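KLLA0E08119p (Kluyveromyces lactis, PDB 3VA7) is a urea carboxylase that probably uses ATP, hydrogencarbonate and its biotin to carboxylate urea, the first step of urea breakdown by the allophanate route. Local coordinates at residues I55-P64 with A74-R83; F31-I42 with T102-F113. One frame throughout, in Å; residues are numbered along the deposited sequence.

Contact 1. Residues I55-P64 with A74-R83; sequences IKSVAVYSDP and ADFSVALHGR
The ring of Y61 lies flat over the backbone of A79, whose CA sits 3.7 Å from the ring centroid, a CH-pi contact in a parallel strand pair. Strands 56-61 and 76-79 are the two arms of a beta-alpha-beta unit at one margin of the parallel sheet in the N-terminal domain of the biotin carboxylase part, with helix 69-73 between them. CG of Y61 stands between the backbone N and the carbonyl carbon (chi1 53°), which folds the ring across the neighbouring strand, while S77 CB meets its edge. A59 uses both its backbone N and O on strand 76-79, straddling S77: its N donates to F76 O (2.9 Å) and its O accepts from V78 N. On the face of V58, V60 and V78, V60 CB touches L80 CD2, and A98 of helix 92-101 packs on both V60 and V78. At the start of the pair D75 mimics a strand carbonyl. Its OD1 takes the N-H of S57 at 2.7 Å through the anti lone pair, and a water joins the same oxygen to I55 O. K56 CE, meanwhile, reaches the edge of the F76 ring. Beyond the strands the chains stay together: P64 CD lies over one face of the R83 guanidinium, toward its rim, and D63 N donates to G82 O at 2.7 Å, almost in line with the carbonyl bond.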
# COMPACT_ATOMS: atom_id res chain seq x y z
N ILE A 55 -26.44 -7.93 27.95
CA ILE A 55 -27.17 -6.72 27.66
C ILE A 55 -26.98 -6.28 26.20
O ILE A 55 -25.85 -6.16 25.72
CB ILE A 55 -26.67 -5.57 28.52
CG1 ILE A 55 -26.78 -5.92 30.02
CG2 ILE A 55 -27.40 -4.27 28.18
CD1 ILE A 55 -26.26 -4.81 30.93
N LYS A 56 -28.08 -6.02 25.50
CA LYS A 56 -27.98 -5.72 24.10
C LYS A 56 -27.43 -4.33 24.00
O LYS A 56 -27.79 -3.50 24.80
CB LYS A 56 -29.35 -5.92 23.39
CG LYS A 56 -29.52 -7.39 22.88
CD LYS A 56 -30.94 -7.93 23.09
CE LYS A 56 -32.05 -7.18 22.22
NZ LYS A 56 -33.55 -7.38 22.57
N SER A 57 -26.53 -4.10 23.05
CA SER A 57 -25.90 -2.83 22.87
C SER A 57 -26.26 -2.16 21.56
O SER A 57 -26.54 -2.81 20.52
CB SER A 57 -24.38 -2.97 22.95
OG SER A 57 -23.88 -3.70 21.86
N VAL A 58 -26.23 -0.84 21.61
CA VAL A 58 -26.52 -0.02 20.47
C VAL A 58 -25.39 0.97 20.19
O VAL A 58 -25.05 1.80 21.06
CB VAL A 58 -27.81 0.74 20.70
CG1 VAL A 58 -28.15 1.50 19.45
CG2 VAL A 58 -28.93 -0.25 21.05
N ALA A 59 -24.83 0.87 18.99
CA ALA A 59 -23.86 1.82 18.46
C ALA A 59 -24.55 3.05 17.88
O ALA A 59 -25.70 2.97 17.47
CB ALA A 59 -23.00 1.17 17.38
N VAL A 60 -23.82 4.17 17.83
CA VAL A 60 -24.13 5.30 16.98
C VAL A 60 -22.86 5.76 16.25
O VAL A 60 -21.79 5.76 16.82
CB VAL A 60 -24.74 6.48 17.78
CG1 VAL A 60 -26.19 6.11 18.25
CG2 VAL A 60 -23.82 6.90 18.96
N TYR A 61 -22.96 6.16 14.99
CA TYR A 61 -21.78 6.56 14.28
C TYR A 61 -22.00 7.72 13.33
O TYR A 61 -23.06 7.86 12.72
CB TYR A 61 -21.23 5.39 13.49
CG TYR A 61 -22.24 4.72 12.60
CD1 TYR A 61 -22.24 4.96 11.22
CD2 TYR A 61 -23.20 3.83 13.12
CE1 TYR A 61 -23.14 4.34 10.39
CE2 TYR A 61 -24.12 3.22 12.29
CZ TYR A 61 -24.08 3.50 10.92
OH TYR A 61 -24.98 2.92 10.07
N SER A 62 -20.96 8.55 13.20
CA SER A 62 -20.86 9.52 12.13
C SER A 62 -20.60 8.81 10.82
O SER A 62 -20.50 7.57 10.77
CB SER A 62 -19.67 10.39 12.41
OG SER A 62 -18.52 9.60 12.40
N ASP A 63 -20.38 9.58 9.75
CA ASP A 63 -20.07 8.95 8.48
C ASP A 63 -18.65 8.41 8.34
O ASP A 63 -18.48 7.27 7.86
CB ASP A 63 -20.54 9.79 7.29
CG ASP A 63 -22.09 9.81 7.17
OD1 ASP A 63 -22.80 9.15 7.97
OD2 ASP A 63 -22.59 10.54 6.28
N PRO A 64 -17.63 9.16 8.79
CA PRO A 64 -16.30 8.50 8.77
C PRO A 64 -16.21 7.23 9.66
O PRO A 64 -15.36 6.34 9.40
CB PRO A 64 -15.33 9.59 9.26
CG PRO A 64 -16.16 10.90 9.31
CD PRO A 64 -17.60 10.55 9.29
N ALA A 74 -21.41 -3.98 18.04
CA ALA A 74 -22.72 -3.77 18.65
C ALA A 74 -23.78 -4.73 18.12
O ALA A 74 -23.63 -5.28 17.04
CB ALA A 74 -23.17 -2.36 18.46
N ASP A 75 -24.84 -4.94 18.88
CA ASP A 75 -25.96 -5.73 18.39
C ASP A 75 -26.79 -4.91 17.41
O ASP A 75 -27.32 -5.46 16.46
CB ASP A 75 -26.86 -6.16 19.55
CG ASP A 75 -26.11 -6.94 20.62
OD1 ASP A 75 -25.85 -6.36 21.69
OD2 ASP A 75 -25.75 -8.13 20.36
N PHE A 76 -26.93 -3.61 17.64
CA PHE A 76 -27.66 -2.74 16.73
C PHE A 76 -26.87 -1.43 16.55
O PHE A 76 -25.92 -1.16 17.30
CB PHE A 76 -29.09 -2.46 17.23
CG PHE A 76 -29.85 -3.70 17.67
CD1 PHE A 76 -29.88 -4.08 19.01
CD2 PHE A 76 -30.51 -4.50 16.73
CE1 PHE A 76 -30.56 -5.24 19.43
CE2 PHE A 76 -31.20 -5.68 17.13
CZ PHE A 76 -31.22 -6.05 18.48
N SER A 77 -27.26 -0.64 15.55
CA SER A 77 -26.55 0.59 15.27
C SER A 77 -27.43 1.61 14.52
O SER A 77 -28.37 1.26 13.85
CB SER A 77 -25.27 0.33 14.49
OG SER A 77 -25.48 -0.55 13.42
N VAL A 78 -27.13 2.88 14.68
CA VAL A 78 -27.93 3.91 14.09
C VAL A 78 -26.92 4.85 13.52
O VAL A 78 -26.01 5.32 14.22
CB VAL A 78 -28.79 4.62 15.14
CG1 VAL A 78 -29.46 5.82 14.55
CG2 VAL A 78 -29.81 3.67 15.68
N ALA A 79 -27.03 5.02 12.22
CA ALA A 79 -26.29 6.03 11.51
C ALA A 79 -26.86 7.39 11.93
O ALA A 79 -28.06 7.64 11.84
CB ALA A 79 -26.45 5.82 10.00
N LEU A 80 -25.99 8.24 12.46
CA LEU A 80 -26.30 9.66 12.57
C LEU A 80 -25.74 10.12 11.25
O LEU A 80 -24.81 9.45 10.72
CB LEU A 80 -25.52 10.28 13.72
CG LEU A 80 -25.36 9.53 15.05
CD1 LEU A 80 -24.20 10.10 15.83
CD2 LEU A 80 -26.63 9.57 15.86
N HIS A 81 -26.25 11.17 10.65
CA HIS A 81 -25.65 11.47 9.35
C HIS A 81 -24.77 12.71 9.40
O HIS A 81 -25.14 13.72 9.98
CB HIS A 81 -26.71 11.46 8.24
CG HIS A 81 -27.46 10.16 8.13
ND1 HIS A 81 -28.60 9.89 8.88
CD2 HIS A 81 -27.23 9.05 7.38
CE1 HIS A 81 -29.04 8.68 8.58
NE2 HIS A 81 -28.23 8.15 7.68
N GLY A 82 -23.57 12.61 8.85
CA GLY A 82 -22.67 13.75 8.87
C GLY A 82 -21.28 13.37 9.25
O GLY A 82 -20.98 12.19 9.47
N ARG A 83 -20.42 14.38 9.35
CA ARG A 83 -18.99 14.17 9.54
C ARG A 83 -18.51 14.73 10.89
O ARG A 83 -17.84 14.05 11.63
CB ARG A 83 -18.20 14.75 8.34
CG ARG A 83 -16.87 14.04 7.94
CD ARG A 83 -16.81 13.60 6.42
NE ARG A 83 -17.55 12.35 6.05
CZ ARG A 83 -17.00 11.22 5.54
NH1 ARG A 83 -15.68 11.15 5.34
NH2 ARG A 83 -17.75 10.16 5.24
O HOH W 1 -24.15 -7.26 23.81

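Contact 2. Residues F31-I42 with T102-F113; sequences FETVLIANRGEI and TGAQAIIPGYGF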
# COMPACT_ATOMS: atom_id res chain seq x y z
N PHE A 31 -30.38 -3.51 32.78
CA PHE A 31 -31.01 -2.97 31.58
C PHE A 31 -30.94 -4.04 30.48
O PHE A 31 -30.07 -4.90 30.50
CB PHE A 31 -30.28 -1.73 31.06
CG PHE A 31 -30.21 -0.58 32.02
CD1 PHE A 31 -31.32 0.26 32.23
CD2 PHE A 31 -29.02 -0.28 32.68
CE1 PHE A 31 -31.24 1.33 33.10
CE2 PHE A 31 -28.93 0.81 33.53
CZ PHE A 31 -30.06 1.62 33.74
N GLU A 32 -31.87 -3.96 29.54
CA GLU A 32 -32.05 -4.98 28.55
C GLU A 32 -31.26 -4.57 27.30
O GLU A 32 -30.45 -5.33 26.78
CB GLU A 32 -33.56 -5.12 28.28
CG GLU A 32 -34.11 -6.56 28.17
CD GLU A 32 -33.64 -7.48 29.32
OE1 GLU A 32 -33.83 -7.08 30.49
OE2 GLU A 32 -33.09 -8.59 29.03
N THR A 33 -31.49 -3.35 26.84
CA THR A 33 -30.70 -2.80 25.76
C THR A 33 -30.16 -1.43 26.25
O THR A 33 -30.87 -0.71 26.95
CB THR A 33 -31.51 -2.73 24.41
OG1 THR A 33 -32.56 -1.79 24.51
CG2 THR A 33 -32.22 -4.02 24.11
N VAL A 34 -28.90 -1.11 25.92
CA VAL A 34 -28.21 0.12 26.36
C VAL A 34 -27.55 0.78 25.13
O VAL A 34 -26.88 0.12 24.39
CB VAL A 34 -27.08 -0.20 27.43
CG1 VAL A 34 -26.15 0.98 27.61
CG2 VAL A 34 -27.64 -0.58 28.78
N LEU A 35 -27.74 2.08 24.92
CA LEU A 35 -27.05 2.79 23.80
C LEU A 35 -25.76 3.48 24.25
O LEU A 35 -25.73 4.02 25.37
CB LEU A 35 -27.98 3.83 23.20
CG LEU A 35 -27.47 4.73 22.06
CD1 LEU A 35 -28.66 4.87 21.10
CD2 LEU A 35 -26.87 6.12 22.53
N ILE A 36 -24.72 3.48 23.41
CA ILE A 36 -23.46 4.15 23.77
C ILE A 36 -23.37 5.43 23.00
O ILE A 36 -23.18 5.41 21.77
CB ILE A 36 -22.18 3.40 23.31
CG1 ILE A 36 -22.26 1.87 23.40
CG2 ILE A 36 -20.93 4.02 23.92
CD1 ILE A 36 -22.79 1.32 24.56
N ALA A 37 -23.45 6.54 23.72
CA ALA A 37 -23.32 7.87 23.11
C ALA A 37 -21.84 8.19 22.87
O ALA A 37 -21.32 9.24 23.30
CB ALA A 37 -24.00 8.93 23.93
N ASN A 38 -21.17 7.29 22.17
CA ASN A 38 -19.75 7.47 21.93
C ASN A 38 -19.23 6.62 20.80
O ASN A 38 -20.01 5.83 20.19
CB ASN A 38 -18.94 7.21 23.21
CG ASN A 38 -17.83 8.19 23.40
OD1 ASN A 38 -16.92 8.28 22.56
ND2 ASN A 38 -17.87 8.93 24.51
N ARG A 39 -17.93 6.79 20.53
CA ARG A 39 -17.20 6.19 19.41
C ARG A 39 -15.89 5.58 19.90
O ARG A 39 -15.64 5.47 21.10
CB ARG A 39 -16.93 7.26 18.31
CG ARG A 39 -15.89 8.32 18.68
CD ARG A 39 -15.37 9.17 17.48
NE ARG A 39 -14.57 8.41 16.53
CZ ARG A 39 -13.28 8.00 16.70
NH1 ARG A 39 -12.69 7.30 15.72
NH2 ARG A 39 -12.59 8.26 17.83
N GLY A 40 -15.04 5.18 18.98
CA GLY A 40 -13.70 4.74 19.34
C GLY A 40 -13.61 3.65 20.37
O GLY A 40 -14.43 2.72 20.44
N GLU A 41 -12.63 3.82 21.23
CA GLU A 41 -12.07 2.82 22.12
C GLU A 41 -12.97 2.64 23.33
O GLU A 41 -13.24 1.51 23.80
CB GLU A 41 -10.68 3.38 22.47
CG GLU A 41 -10.02 3.00 23.70
CD GLU A 41 -10.58 3.59 25.00
OE1 GLU A 41 -10.40 4.82 25.31
OE2 GLU A 41 -11.11 2.73 25.74
N ILE A 42 -13.45 3.74 23.86
CA ILE A 42 -14.43 3.62 24.93
C ILE A 42 -15.72 2.88 24.49
O ILE A 42 -16.31 2.10 25.25
CB ILE A 42 -14.78 4.98 25.59
CG1 ILE A 42 -15.38 4.71 26.96
CG2 ILE A 42 -15.69 5.87 24.66
CD1 ILE A 42 -14.59 3.67 27.69
N THR A 102 -34.37 2.45 18.82
CA THR A 102 -33.84 1.09 19.10
C THR A 102 -34.39 0.52 20.39
O THR A 102 -33.98 -0.57 20.81
CB THR A 102 -32.31 1.11 19.18
OG1 THR A 102 -31.86 2.17 20.06
CG2 THR A 102 -31.72 1.29 17.77
N GLY A 103 -35.31 1.26 21.01
CA GLY A 103 -35.81 0.97 22.37
C GLY A 103 -34.76 0.78 23.45
O GLY A 103 -34.82 -0.18 24.20
N ALA A 104 -33.77 1.66 23.52
CA ALA A 104 -32.72 1.56 24.60
C ALA A 104 -33.25 2.10 25.92
O ALA A 104 -33.75 3.23 25.97
CB ALA A 104 -31.44 2.30 24.21
N GLN A 105 -33.20 1.31 26.99
CA GLN A 105 -33.66 1.90 28.24
C GLN A 105 -32.71 2.90 28.86
O GLN A 105 -33.15 3.74 29.67
CB GLN A 105 -34.20 0.91 29.24
CG GLN A 105 -33.41 -0.31 29.39
CD GLN A 105 -34.24 -1.52 29.12
OE1 GLN A 105 -34.91 -1.63 28.05
NE2 GLN A 105 -34.24 -2.47 30.09
N ALA A 106 -31.43 2.85 28.46
CA ALA A 106 -30.36 3.68 29.06
C ALA A 106 -29.35 4.13 28.02
O ALA A 106 -29.17 3.49 26.97
CB ALA A 106 -29.66 2.93 30.16
N ILE A 107 -28.70 5.26 28.32
CA ILE A 107 -27.59 5.75 27.52
C ILE A 107 -26.36 5.90 28.40
O ILE A 107 -26.42 6.47 29.50
CB ILE A 107 -27.90 7.10 26.87
CG1 ILE A 107 -29.15 6.99 25.99
CG2 ILE A 107 -26.69 7.60 26.09
CD1 ILE A 107 -29.77 8.34 25.69
N ILE A 108 -25.25 5.32 27.95
CA ILE A 108 -24.03 5.46 28.66
C ILE A 108 -23.15 6.26 27.72
O ILE A 108 -23.02 5.91 26.54
CB ILE A 108 -23.44 4.11 29.12
CG1 ILE A 108 -22.11 4.30 29.85
CG2 ILE A 108 -23.28 3.18 27.96
CD1 ILE A 108 -21.61 3.08 30.59
N PRO A 109 -22.57 7.36 28.25
CA PRO A 109 -21.95 8.40 27.43
C PRO A 109 -20.46 8.27 27.18
O PRO A 109 -19.95 8.92 26.25
CB PRO A 109 -22.22 9.66 28.24
CG PRO A 109 -22.23 9.18 29.65
CD PRO A 109 -22.65 7.75 29.67
N GLY A 110 -19.75 7.48 27.99
CA GLY A 110 -18.28 7.49 27.93
C GLY A 110 -17.71 8.72 28.61
O GLY A 110 -18.16 9.10 29.72
N TYR A 111 -16.69 9.27 27.96
CA TYR A 111 -16.04 10.56 28.25
C TYR A 111 -15.80 11.33 26.95
O TYR A 111 -15.67 10.72 25.89
CB TYR A 111 -14.69 10.36 28.93
CG TYR A 111 -13.94 9.12 28.52
CD1 TYR A 111 -13.32 9.02 27.26
CD2 TYR A 111 -13.84 8.05 29.39
CE1 TYR A 111 -12.63 7.85 26.89
CE2 TYR A 111 -13.15 6.91 29.04
CZ TYR A 111 -12.54 6.81 27.80
OH TYR A 111 -11.84 5.65 27.52
N GLY A 112 -15.70 12.66 27.05
CA GLY A 112 -15.82 13.54 25.89
C GLY A 112 -17.29 13.68 25.58
O GLY A 112 -18.14 13.20 26.34
N PHE A 113 -17.59 14.36 24.47
CA PHE A 113 -18.96 14.46 23.91
C PHE A 113 -20.01 14.85 24.94
O PHE A 113 -19.79 15.78 25.71
CB PHE A 113 -19.35 13.20 23.10
CG PHE A 113 -18.38 12.90 21.97
CD1 PHE A 113 -18.23 13.79 20.89
CD2 PHE A 113 -17.59 11.75 21.98
CE1 PHE A 113 -17.32 13.52 19.83
CE2 PHE A 113 -16.66 11.47 20.93
CZ PHE A 113 -16.53 12.36 19.86
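F31 and A106 make the first of the apolar contacts: the A106 methyl stands over the centre of the phenyl ring, CB 3.7 Å from the centroid and 10° off its normal. On the same face of the sheet V34 CG1 meets I108 CG2 at 3.6 Å, and I36 CD1 touches that same methyl. L35 and I107 run side by side on the other face, where I107 CG2 also reaches A37 CB; helix 92-101 packs there, with A98 and A99 against L35 and I96 against I107. Backbone bonds hold strands 33-36 and 106-108 in parallel register, L35 N giving to A106 O and L35 O taking I108 N, both at 2.9 Å. These are inner strands of the Rossmann-like parallel sheet of the biotin carboxylase N-terminal domain, and A37 N to I108 O carries the pairing past the end of strand 33-36. Side-chain polar bonds take over in the loops that follow. N38 ND2 donates to P109 O (2.7 Å) and Y111 O (3.2 Å), both close to its amide plane, while OD1 accepts R39 N on an in-plane lone pair; the amide is thus fixed from both ends, and the edge of the F113 ring, CD2 and CE2, stands over its face, the two planes 74° apart. An alanine at N38 would remove the amide and is likely to leave the carbonyls of P109 and Y111 without this shared donor, letting the 109-113 loop shift. Y111 OH donates to the syn lone pair of E41 OE1 at 2.8 Å, with I42 CD1 3.4 Å from the same hydroxyl oxygen.

How the contacts relate
From the N terminus, the chain enters contact 2 through strand 33-36, passes along helix 40-53 and reaches strand 56-61, the first half of contact 1. Helix 69-73 then leads to strand 76-79, closing the short loop of contact 1. Helix 92-101 carries the chain back across the sheet to strand 106-108, closing the longer loop of contact 2, within which the whole of contact 1 falls. The two are joined directly, since strands 56-61 and 33-36 are neighbours: K56 N lies 2.8 Å from E32 O, a probable hydrogen bond. Together they account for four adjacent strands, ordered 76-79, 56-61, 33-36, 106-108, with 130-131 following beyond.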